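Local coordinates for protein 361aa long hypothetical D-aminopeptidase (Pyrococcus horikoshii, PDB 2DRH) that is of uncertain function but probably acts as an aminopeptidase of the S58 (DmpA-like) peptidase family, assembled here from four copies of the chain, at residues A[8-13]-A[216-221]; A[50-55]-A[152-157]; A[71-76]-A[278-283]; A[192-197]-A[309-314]. One frame throughout, in Å; residues are numbered along the deposited sequence.

Contact 1 of 4, residues A[8-13]-A[216-221]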
loop_
_atom_site.group_PDB
_atom_site.type_symbol
_atom_site.label_atom_id
_atom_site.label_comp_id
_atom_site.label_asym_id
_atom_site.label_seq_id
_atom_site.Cartn_x
_atom_site.Cartn_y
_atom_site.Cartn_z
ATOM N N ILE A 8 18.796 -1.620 33.803
ATOM C CA ILE A 8 18.235 -0.731 32.791
ATOM C C ILE A 8 16.770 -1.086 32.563
ATOM O O ILE A 8 16.444 -2.195 32.143
ATOM C CB ILE A 8 19.004 -0.841 31.459
ATOM C CG1 ILE A 8 20.461 -0.424 31.670
ATOM C CG2 ILE A 8 18.338 0.032 30.400
ATOM C CD1 ILE A 8 21.340 -0.583 30.445
ATOM N N LYS A 9 15.889 -0.136 32.849
ATOM C CA LYS A 9 14.457 -0.344 32.699
ATOM C C LYS A 9 13.943 0.270 31.404
ATOM O O LYS A 9 14.166 1.450 31.138
ATOM C CB LYS A 9 13.709 0.297 33.873
ATOM C CG LYS A 9 14.169 -0.143 35.261
ATOM C CD LYS A 9 13.690 0.854 36.319
ATOM C CE LYS A 9 14.021 0.396 37.726
ATOM N NZ LYS A 9 13.196 -0.775 38.135
ATOM N N ILE A 10 13.258 -0.536 30.601
ATOM C CA ILE A 10 12.685 -0.067 29.348
ATOM C C ILE A 10 11.217 -0.459 29.328
ATOM O O ILE A 10 10.881 -1.635 29.443
ATOM C CB ILE A 10 13.403 -0.686 28.126
ATOM C CG1 ILE A 10 14.807 -0.090 28.005
ATOM C CG2 ILE A 10 12.605 -0.425 26.854
ATOM C CD1 ILE A 10 15.631 -0.688 26.898
ATOM N N GLY A 11 10.349 0.539 29.197
ATOM C CA GLY A 11 8.924 0.279 29.173
ATOM C C GLY A 11 8.334 0.136 30.563
ATOM O O GLY A 11 9.020 0.366 31.563
ATOM N N VAL A 12 7.064 -0.251 30.627
ATOM C CA VAL A 12 6.369 -0.410 31.898
ATOM C C VAL A 12 5.785 -1.809 32.068
ATOM O O VAL A 12 5.274 -2.151 33.135
ATOM C CB VAL A 12 5.221 0.609 32.025
ATOM C CG1 VAL A 12 5.761 2.024 31.889
ATOM C CG2 VAL A 12 4.171 0.340 30.958
ATOM N N PHE A 13 5.842 -2.615 31.016
ATOM C CA PHE A 13 5.314 -3.971 31.101
ATOM C C PHE A 13 6.407 -4.904 31.582
ATOM O O PHE A 13 7.590 -4.659 31.346
ATOM C CB PHE A 13 4.794 -4.437 29.741
ATOM C CG PHE A 13 3.530 -3.751 29.306
ATOM C CD1 PHE A 13 2.365 -3.879 30.050
ATOM C CD2 PHE A 13 3.504 -2.977 28.153
ATOM C CE1 PHE A 13 1.187 -3.241 29.651
ATOM C CE2 PHE A 13 2.337 -2.338 27.747
ATOM C CZ PHE A 13 1.175 -2.469 28.496
ATOM N N THR A 216 20.680 5.570 21.465
ATOM C CA THR A 216 19.895 6.081 22.575
ATOM C C THR A 216 19.445 4.899 23.428
ATOM O O THR A 216 18.742 4.015 22.940
ATOM C CB THR A 216 18.659 6.819 22.052
ATOM O OG1 THR A 216 19.068 7.758 21.048
ATOM C CG2 THR A 216 17.953 7.556 23.187
ATOM N N ILE A 217 19.858 4.878 24.693
ATOM C CA ILE A 217 19.485 3.775 25.579
ATOM C C ILE A 217 18.653 4.263 26.748
ATOM O O ILE A 217 19.155 4.939 27.640
ATOM C CB ILE A 217 20.730 3.032 26.121
ATOM C CG1 ILE A 217 21.537 2.449 24.956
ATOM C CG2 ILE A 217 20.300 1.911 27.064
ATOM C CD1 ILE A 217 22.751 1.641 25.381
ATOM N N ALA A 218 17.373 3.915 26.729
ATOM C CA ALA A 218 16.454 4.325 27.778
ATOM C C ALA A 218 16.474 5.842 27.894
ATOM O O ALA A 218 16.463 6.390 28.992
ATOM C CB ALA A 218 16.844 3.680 29.114
ATOM N N GLY A 219 16.527 6.510 26.744
ATOM C CA GLY A 219 16.527 7.964 26.714
ATOM C C GLY A 219 17.876 8.654 26.825
ATOM O O GLY A 219 17.995 9.844 26.523
ATOM N N VAL A 220 18.893 7.915 27.250
ATOM C CA VAL A 220 20.233 8.473 27.415
ATOM C C VAL A 220 21.042 8.396 26.119
ATOM O O VAL A 220 21.169 7.327 25.524
ATOM C CB VAL A 220 20.998 7.722 28.532
ATOM C CG1 VAL A 220 22.369 8.354 28.746
ATOM C CG2 VAL A 220 20.184 7.747 29.827
ATOM N N PRO A 221 21.599 9.534 25.664
ATOM C CA PRO A 221 22.393 9.559 24.430
ATOM C C PRO A 221 23.739 8.847 24.585
ATOM O O PRO A 221 24.807 9.455 24.452
ATOM C CB PRO A 221 22.539 11.053 24.145
ATOM C CG PRO A 221 22.527 11.661 25.509
ATOM C CD PRO A 221 21.430 10.892 26.209
#
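I217 and A218 meet I8, K9 and I10 where a type I' beta turn, running from I217 to V220, lies against the extended chain near the N terminus. I217 opens the turn and is paired with V220, which ends it: its N donates to V220 O at 2.9 Å, and its O accepts from V220 N. Across the contact it offers its branch methyl, CG2, which lies 4.3 Å from CG2 of I8. That methyl of I8 is presented because CG1 sits beside the backbone N (chi1 -62°), leaving CG2 on the far side of the CB from that N. I217 also packs on I324 of helix 309-328 and L349 of helix 346-355, so the apolar side of the turn is covered by both helices. A218 comes next and has the largest share of the contact. Its positive phi of 56°, required by this turn type, turns CB toward the N-terminal segment, where I8 CG2 is 4.1 Å away and I10 CG1 4.4 Å. G219, with phi 87°, takes the following corner; a CB there would run into the carbonyl O of A218. V220 packs on I352 and M353 of helix 346-355, and P221 is the N-cap of helix 222-225. No hydrogen bond joins the two segments, and their closest approach is the methyl of A218 against a backbone oxygen, CB to K9 O at 4.0 Å.

Contact 2 of 4, residues A[50-55]-A[152-157]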
loop_
_atom_site.group_PDB
_atom_site.type_symbol
_atom_site.label_atom_id
_atom_site.label_comp_id
_atom_site.label_asym_id
_atom_site.label_seq_id
_atom_site.Cartn_x
_atom_site.Cartn_y
_atom_site.Cartn_z
ATOM N N THR A 50 29.573 -14.751 9.052
ATOM C CA THR A 50 28.166 -14.709 8.695
ATOM C C THR A 50 27.432 -15.891 9.331
ATOM O O THR A 50 27.960 -16.539 10.232
ATOM C CB THR A 50 28.000 -14.723 7.146
ATOM O OG1 THR A 50 26.639 -14.454 6.806
ATOM C CG2 THR A 50 28.401 -16.067 6.565
ATOM N N GLY A 51 26.216 -16.168 8.877
ATOM C CA GLY A 51 25.474 -17.276 9.453
ATOM C C GLY A 51 24.013 -17.293 9.071
ATOM O O GLY A 51 23.583 -16.553 8.186
ATOM N N VAL A 52 23.247 -18.132 9.763
ATOM C CA VAL A 52 21.825 -18.287 9.510
ATOM C C VAL A 52 21.063 -18.444 10.819
ATOM O O VAL A 52 21.530 -19.102 11.749
ATOM C CB VAL A 52 21.557 -19.543 8.638
ATOM C CG1 VAL A 52 20.057 -19.761 8.463
ATOM C CG2 VAL A 52 22.228 -19.389 7.286
ATOM N N THR A 53 19.889 -17.829 10.890
ATOM C CA THR A 53 19.048 -17.920 12.074
ATOM C C THR A 53 17.646 -18.311 11.618
ATOM O O THR A 53 17.089 -17.708 10.693
ATOM C CB THR A 53 18.972 -16.575 12.829
ATOM O OG1 THR A 53 20.265 -16.233 13.341
ATOM C CG2 THR A 53 17.978 -16.669 13.980
ATOM N N ALA A 54 17.083 -19.324 12.268
ATOM C CA ALA A 54 15.755 -19.805 11.927
ATOM C C ALA A 54 14.757 -19.576 13.058
ATOM O O ALA A 54 15.064 -19.816 14.219
ATOM C CB ALA A 54 15.823 -21.290 11.588
ATOM N N ILE A 55 13.568 -19.095 12.709
ATOM C CA ILE A 55 12.521 -18.868 13.696
ATOM C C ILE A 55 11.310 -19.689 13.268
ATOM O O ILE A 55 10.782 -19.512 12.165
ATOM C CB ILE A 55 12.095 -17.368 13.798
ATOM C CG1 ILE A 55 13.294 -16.484 14.159
ATOM C CG2 ILE A 55 11.021 -17.204 14.870
ATOM C CD1 ILE A 55 14.003 -15.874 12.959
ATOM N N GLU A 152 22.751 -26.555 3.490
ATOM C CA GLU A 152 22.630 -27.443 4.651
ATOM C C GLU A 152 22.563 -26.642 5.942
ATOM O O GLU A 152 21.976 -27.093 6.931
ATOM C CB GLU A 152 23.816 -28.408 4.773
ATOM C CG GLU A 152 24.268 -29.082 3.506
ATOM C CD GLU A 152 25.256 -28.235 2.734
ATOM O OE1 GLU A 152 24.834 -27.240 2.115
ATOM O OE2 GLU A 152 26.463 -28.557 2.760
ATOM N N HIS A 153 23.188 -25.466 5.937
ATOM C CA HIS A 153 23.201 -24.607 7.119
ATOM C C HIS A 153 21.781 -24.200 7.491
ATOM O O HIS A 153 21.452 -24.067 8.671
ATOM C CB HIS A 153 24.061 -23.364 6.861
ATOM C CG HIS A 153 25.519 -23.665 6.697
ATOM N ND1 HIS A 153 26.394 -22.801 6.073
ATOM C CD2 HIS A 153 26.258 -24.736 7.079
ATOM C CE1 HIS A 153 27.607 -23.326 6.077
ATOM N NE2 HIS A 153 27.551 -24.500 6.682
ATOM N N VAL A 154 20.940 -24.023 6.477
ATOM C CA VAL A 154 19.555 -23.634 6.694
ATOM C C VAL A 154 18.768 -24.767 7.352
ATOM O O VAL A 154 17.984 -24.534 8.272
ATOM C CB VAL A 154 18.867 -23.252 5.370
ATOM C CG1 VAL A 154 17.417 -22.848 5.641
ATOM C CG2 VAL A 154 19.624 -22.111 4.703
ATOM N N VAL A 155 18.971 -25.987 6.874
ATOM C CA VAL A 155 18.284 -27.137 7.442
ATOM C C VAL A 155 18.755 -27.354 8.881
ATOM O O VAL A 155 17.955 -27.667 9.764
ATOM C CB VAL A 155 18.553 -28.419 6.618
ATOM C CG1 VAL A 155 17.877 -29.623 7.288
ATOM C CG2 VAL A 155 18.025 -28.242 5.186
ATOM N N GLU A 156 20.054 -27.172 9.109
ATOM C CA GLU A 156 20.637 -27.343 10.435
ATOM C C GLU A 156 20.071 -26.320 11.418
ATOM O O GLU A 156 19.691 -26.669 12.543
ATOM C CB GLU A 156 22.167 -27.213 10.357
ATOM C CG GLU A 156 22.921 -27.448 11.664
ATOM C CD GLU A 156 22.609 -28.798 12.314
ATOM O OE1 GLU A 156 22.598 -29.826 11.605
ATOM O OE2 GLU A 156 22.387 -28.834 13.544
ATOM N N ALA A 157 20.014 -25.059 10.995
ATOM C CA ALA A 157 19.489 -23.996 11.850
ATOM C C ALA A 157 18.060 -24.322 12.277
ATOM O O ALA A 157 17.673 -24.068 13.419
ATOM C CB ALA A 157 19.527 -22.649 11.119
#
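V52 and A54 on the strand meet H153, V154 and A157 on the helix, one layer of an alpha/beta sandwich resting on the next. The axes of the two short segments come within 7.7 Å and cross at -40°, with both chains running broadly the same way.

The methyl contacts come first. A157 CB is shared between two strand residues, lying 4.0 Å from V52 CG1 and 4.0 Å from A54 CB. V52 CG1 is extended away from its own backbone N (chi1 176°), which carries it onto the helix, where it also approaches V154 CG2 at 4.5 Å. The second branch, V52 CG2, turns the other way and reaches the CB of H153 at 4.4 Å; the imidazole beyond that CB leads off toward V32 and L34 of strand 28-36.

A second kind of contact sets carbon against the helix backbone. V52 CG1 is 4.3 Å from V154 CA, and A54 CB comes to 3.8 Å from A157 O. With alanine on both sides at this level, strand and helix draw close, and their CA atoms are 5.6 Å apart at A54 and A157.

Polar bonding runs elsewhere. The strand is hydrogen-bonded along its backbone to strands 28-36 and 96-100, while T53, directed to the other face, bonds through OG1 to A172 N and H31 ND1. No hydrogen bond links helix to strand, so their fit rests on the shape and size of small apolar groups, and the alanine pair probably helps the layers approach this closely.

Contact 3 of 4, residues A[71-76]-A[278-283]; sequences AFVMNG and GDIAVA
F72 of strand 65-73 and A281 of strand 278-285 form a hydrogen-bonded antiparallel pair in the larger mixed sheet, and two residues further on the pairing is interrupted by a classic beta bulge, with M74 and N75 both set opposite D279. At the regular pair, F72 N reaches A281 O at 2.9 Å and A281 N returns to F72 O at 3.0 Å, both bonds lying in the carbonyl plane. At the bulge D279 O takes two donors. N75 N, at 3.2 Å, comes in nearly straight at its hydrogen (172°) and on a lone pair, whereas M74 N, at 3.0 Å, is bent to 137° and tilted from the carbonyl plane. The return bond from D279 N to N75 O is weak.

Side chains then fill in around these bonds. V73 and I280 lie side by side and point the same way, CG1 to CG1 at 4.1 Å, on the face that also carries A71 and V282; helix 83-89 covers that side through L83, L86 and W87. On the other face F72 and D279 pack against helix 252-268. Further out, N75 ND2 donates to S277 O and N275 O, D279 OD1 pairs with S277 OG, and N75 OD1 accepts a hydrogen bond from R257 of the second subunit, so the bulge reaches a subunit interface. Within the bulge, M74 CB rests 3.9 Å from D279 CB, beside the carbonyl that both backbone nitrogens share.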
loop_
_atom_site.group_PDB
_atom_site.type_symbol
_atom_site.label_atom_id
_atom_site.label_comp_id
_atom_site.label_asym_id
_atom_site.label_seq_id
_atom_site.Cartn_x
_atom_site.Cartn_y
_atom_site.Cartn_z
ATOM N N ALA A 71 3.051 -7.686 8.234
ATOM C CA ALA A 71 4.392 -7.138 8.065
ATOM C C ALA A 71 4.374 -5.686 7.608
ATOM O O ALA A 71 3.407 -5.228 7.003
ATOM C CB ALA A 71 5.171 -7.979 7.082
ATOM N N PHE A 72 5.450 -4.971 7.914
ATOM C CA PHE A 72 5.580 -3.575 7.538
ATOM C C PHE A 72 6.995 -3.238 7.082
ATOM O O PHE A 72 7.975 -3.540 7.767
ATOM C CB PHE A 72 5.220 -2.665 8.709
ATOM C CG PHE A 72 5.499 -1.207 8.446
ATOM C CD1 PHE A 72 4.811 -0.519 7.445
ATOM C CD2 PHE A 72 6.456 -0.521 9.197
ATOM C CE1 PHE A 72 5.071 0.823 7.199
ATOM C CE2 PHE A 72 6.723 0.825 8.959
ATOM C CZ PHE A 72 6.033 1.495 7.962
ATOM N N VAL A 73 7.098 -2.618 5.917
ATOM C CA VAL A 73 8.399 -2.216 5.411
ATOM C C VAL A 73 8.553 -0.746 5.761
ATOM O O VAL A 73 7.834 0.091 5.218
ATOM C CB VAL A 73 8.490 -2.374 3.885
ATOM C CG1 VAL A 73 9.880 -1.943 3.397
ATOM C CG2 VAL A 73 8.226 -3.825 3.496
ATOM N N MET A 74 9.449 -0.432 6.700
ATOM C CA MET A 74 9.681 0.960 7.071
ATOM C C MET A 74 10.540 1.575 5.957
ATOM O O MET A 74 10.249 2.658 5.457
ATOM C CB MET A 74 10.409 1.057 8.414
ATOM C CG MET A 74 10.836 2.482 8.779
ATOM S SD MET A 74 9.471 3.662 8.901
ATOM C CE MET A 74 10.212 4.904 9.916
ATOM N N ASN A 75 11.601 0.872 5.582
ATOM C CA ASN A 75 12.469 1.321 4.499
ATOM C C ASN A 75 12.855 0.094 3.690
ATOM O O ASN A 75 13.520 -0.815 4.192
ATOM C CB ASN A 75 13.716 2.032 5.025
ATOM C CG ASN A 75 14.529 2.681 3.900
ATOM O OD1 ASN A 75 13.974 3.348 3.027
ATOM N ND2 ASN A 75 15.842 2.491 3.929
ATOM N N GLY A 76 12.410 0.082 2.436
ATOM C CA GLY A 76 12.663 -1.031 1.540
ATOM C C GLY A 76 14.026 -1.210 0.891
ATOM O O GLY A 76 14.109 -1.796 -0.185
ATOM N N GLY A 278 17.783 -1.296 5.451
ATOM C CA GLY A 278 16.646 -2.165 5.240
ATOM C C GLY A 278 15.951 -2.471 6.559
ATOM O O GLY A 278 16.325 -3.402 7.274
ATOM N N ASP A 279 14.942 -1.671 6.880
ATOM C CA ASP A 279 14.185 -1.841 8.111
ATOM C C ASP A 279 12.830 -2.485 7.826
ATOM O O ASP A 279 11.971 -1.902 7.152
ATOM C CB ASP A 279 14.008 -0.488 8.786
ATOM C CG ASP A 279 15.336 0.200 9.063
ATOM O OD1 ASP A 279 16.396 -0.401 8.778
ATOM O OD2 ASP A 279 15.322 1.343 9.572
ATOM N N ILE A 280 12.655 -3.702 8.330
ATOM C CA ILE A 280 11.421 -4.445 8.121
ATOM C C ILE A 280 10.991 -5.221 9.368
ATOM O O ILE A 280 11.818 -5.793 10.084
ATOM C CB ILE A 280 11.584 -5.439 6.965
ATOM C CG1 ILE A 280 11.865 -4.676 5.667
ATOM C CG2 ILE A 280 10.340 -6.317 6.846
ATOM C CD1 ILE A 280 12.152 -5.579 4.506
ATOM N N ALA A 281 9.686 -5.234 9.605
ATOM C CA ALA A 281 9.100 -5.922 10.747
ATOM C C ALA A 281 8.089 -6.956 10.281
ATOM O O ALA A 281 7.280 -6.691 9.395
ATOM C CB ALA A 281 8.416 -4.916 11.654
ATOM N N VAL A 282 8.147 -8.141 10.874
ATOM C CA VAL A 282 7.213 -9.204 10.542
ATOM C C VAL A 282 6.550 -9.688 11.835
ATOM O O VAL A 282 7.226 -10.084 12.778
ATOM C CB VAL A 282 7.930 -10.380 9.849
ATOM C CG1 VAL A 282 6.963 -11.532 9.651
ATOM C CG2 VAL A 282 8.485 -9.927 8.492
ATOM N N ALA A 283 5.224 -9.639 11.876
ATOM C CA ALA A 283 4.488 -10.061 13.061
ATOM C C ALA A 283 3.542 -11.212 12.766
ATOM O O ALA A 283 2.919 -11.262 11.704
ATOM C CB ALA A 283 3.710 -8.890 13.625
#

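Contact 4 of 4, residues A[192-197]-A[309-314]; sequences VEIEGK and SPLFKA
V192 meets the first turns of helix 309-328 with both of its methyls, at the tip of the beta hairpin formed by strands 184-193 and 198-207. Its CG1, anti to the carbonyl carbon (chi1 -47°), presses on A314 CB at 3.4 Å, tighter than usual van der Waals contact. CG2 instead meets L311 CD2 at 3.6 Å, and the two side chains cross at about a right angle. V192 CB is also 4.4 Å from P310 CB, so the valine touches three residues of the helix, at P310, L311 and A314, and F13 packs on it as well.

E193 next directs its side chain to solvent, and I194 turns back to the helix. The end of I194 lies across L311, again roughly perpendicular, with CD1 3.6 Å from L311 CG. Its CG1 meanwhile sits 4.2 Å from P310 CB, on the pyrrolidine ring. L311 thus takes one hairpin side chain on CD2 and the other around CG, and it also packs on V201 and A248. With an alanine in place of L311, V192 CG2 and I194 CD1 would probably lose their shared partner, opening a gap between hairpin tip and helix.

E195 and G196, both at positive phi, make the two-residue turn. K197 starts the return, and the hairpin end is tied by I194 N to K197 O at 2.8 Å, with a weak bond from K197 N to I194 O beside it.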
loop_
_atom_site.group_PDB
_atom_site.type_symbol
_atom_site.label_atom_id
_atom_site.label_comp_id
_atom_site.label_asym_id
_atom_site.label_seq_id
_atom_site.Cartn_x
_atom_site.Cartn_y
_atom_site.Cartn_z
ATOM N N VAL A 192 1.229 -8.733 28.944
ATOM C CA VAL A 192 0.191 -7.709 29.063
ATOM C C VAL A 192 -1.157 -8.352 29.374
ATOM O O VAL A 192 -1.475 -9.431 28.864
ATOM C CB VAL A 192 0.050 -6.868 27.754
ATOM C CG1 VAL A 192 1.428 -6.431 27.261
ATOM C CG2 VAL A 192 -0.671 -7.668 26.678
ATOM N N GLU A 193 -1.951 -7.697 30.214
ATOM C CA GLU A 193 -3.260 -8.239 30.545
ATOM C C GLU A 193 -4.347 -7.419 29.874
ATOM O O GLU A 193 -4.425 -6.205 30.060
ATOM C CB GLU A 193 -3.487 -8.267 32.064
ATOM C CG GLU A 193 -4.816 -8.912 32.439
ATOM C CD GLU A 193 -4.956 -9.186 33.926
ATOM O OE1 GLU A 193 -4.245 -10.074 34.448
ATOM O OE2 GLU A 193 -5.781 -8.512 34.574
ATOM N N ILE A 194 -5.173 -8.090 29.078
ATOM C CA ILE A 194 -6.259 -7.428 28.371
ATOM C C ILE A 194 -7.587 -8.106 28.699
ATOM O O ILE A 194 -7.810 -9.267 28.356
ATOM C CB ILE A 194 -6.030 -7.461 26.847
ATOM C CG1 ILE A 194 -4.736 -6.715 26.504
ATOM C CG2 ILE A 194 -7.209 -6.830 26.127
ATOM C CD1 ILE A 194 -4.341 -6.825 25.048
ATOM N N GLU A 195 -8.461 -7.363 29.368
ATOM C CA GLU A 195 -9.766 -7.875 29.765
ATOM C C GLU A 195 -9.627 -9.177 30.545
ATOM O O GLU A 195 -10.197 -10.201 30.176
ATOM C CB GLU A 195 -10.656 -8.090 28.535
ATOM C CG GLU A 195 -11.051 -6.804 27.812
ATOM C CD GLU A 195 -11.668 -5.772 28.740
ATOM O OE1 GLU A 195 -10.914 -5.033 29.408
ATOM O OE2 GLU A 195 -12.910 -5.703 28.814
ATOM N N GLY A 196 -8.841 -9.127 31.615
ATOM C CA GLY A 196 -8.639 -10.291 32.459
ATOM C C GLY A 196 -7.908 -11.466 31.839
ATOM O O GLY A 196 -8.077 -12.599 32.285
ATOM N N LYS A 197 -7.096 -11.213 30.819
ATOM C CA LYS A 197 -6.351 -12.289 30.178
ATOM C C LYS A 197 -4.903 -11.892 29.924
ATOM O O LYS A 197 -4.616 -10.766 29.512
ATOM C CB LYS A 197 -7.020 -12.690 28.860
ATOM C CG LYS A 197 -8.441 -13.203 29.030
ATOM C CD LYS A 197 -8.487 -14.371 30.011
ATOM C CE LYS A 197 -9.914 -14.786 30.323
ATOM N NZ LYS A 197 -9.961 -15.879 31.338
ATOM N N SER A 309 -4.347 -1.654 22.307
ATOM C CA SER A 309 -3.270 -0.673 22.435
ATOM C C SER A 309 -2.129 -1.194 23.314
ATOM O O SER A 309 -0.952 -0.901 23.059
ATOM C CB SER A 309 -3.815 0.653 22.968
ATOM O OG SER A 309 -4.681 1.247 22.013
ATOM N N PRO A 310 -2.458 -1.977 24.364
ATOM C CA PRO A 310 -1.403 -2.511 25.223
ATOM C C PRO A 310 -0.434 -3.360 24.399
ATOM O O PRO A 310 0.774 -3.349 24.644
ATOM C CB PRO A 310 -2.183 -3.338 26.243
ATOM C CG PRO A 310 -3.431 -2.549 26.397
ATOM C CD PRO A 310 -3.783 -2.229 24.964
ATOM N N LEU A 311 -0.958 -4.093 23.419
ATOM C CA LEU A 311 -0.095 -4.919 22.580
ATOM C C LEU A 311 0.796 -4.026 21.691
ATOM O O LEU A 311 1.936 -4.383 21.390
ATOM C CB LEU A 311 -0.935 -5.875 21.721
ATOM C CG LEU A 311 -1.787 -6.913 22.480
ATOM C CD1 LEU A 311 -2.778 -7.558 21.535
ATOM C CD2 LEU A 311 -0.899 -7.976 23.107
ATOM N N PHE A 312 0.280 -2.874 21.274
ATOM C CA PHE A 312 1.078 -1.955 20.454
ATOM C C PHE A 312 2.250 -1.437 21.289
ATOM O O PHE A 312 3.382 -1.357 20.813
ATOM C CB PHE A 312 0.245 -0.755 19.989
ATOM C CG PHE A 312 -0.786 -1.078 18.939
ATOM C CD1 PHE A 312 -0.844 -2.331 18.343
ATOM C CD2 PHE A 312 -1.690 -0.099 18.526
ATOM C CE1 PHE A 312 -1.785 -2.605 17.350
ATOM C CE2 PHE A 312 -2.631 -0.364 17.539
ATOM C CZ PHE A 312 -2.677 -1.618 16.951
ATOM N N LYS A 313 1.972 -1.081 22.540
ATOM C CA LYS A 313 3.018 -0.577 23.424
ATOM C C LYS A 313 4.034 -1.667 23.755
ATOM O O LYS A 313 5.245 -1.437 23.688
ATOM C CB LYS A 313 2.408 -0.023 24.716
ATOM C CG LYS A 313 3.429 0.204 25.826
ATOM C CD LYS A 313 2.812 0.868 27.039
ATOM C CE LYS A 313 2.425 2.298 26.725
ATOM N NZ LYS A 313 3.610 3.055 26.253
ATOM N N ALA A 314 3.535 -2.849 24.111
ATOM C CA ALA A 314 4.387 -3.985 24.451
ATOM C C ALA A 314 5.315 -4.326 23.282
ATOM O O ALA A 314 6.455 -4.724 23.481
ATOM C CB ALA A 314 3.518 -5.206 24.812
#

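How the contacts relate
All four contacts join parts far apart in the sequence. Contact 1 encloses contact 2 along the chain and interleaves with contact 4; contact 2 closes before contact 4 opens, and contact 3 interleaves with the other three. Contacts 1 and 4 touch directly, F13 CE2 lying 3.3 Å from K313 CD, and helix 309-328, touched by contact 1 residues, supplies one segment of contact 4. Contacts 3 and 4 reach the same mixed sheet, their centres about 23 Å apart. Contact 2 sets helix 151-160 on the four-stranded sheet, its centre about 21 Å from that of contact 3. Contacts 1, 3 and 4 also touch the second subunit, so these three lie at or close to that subunit interface.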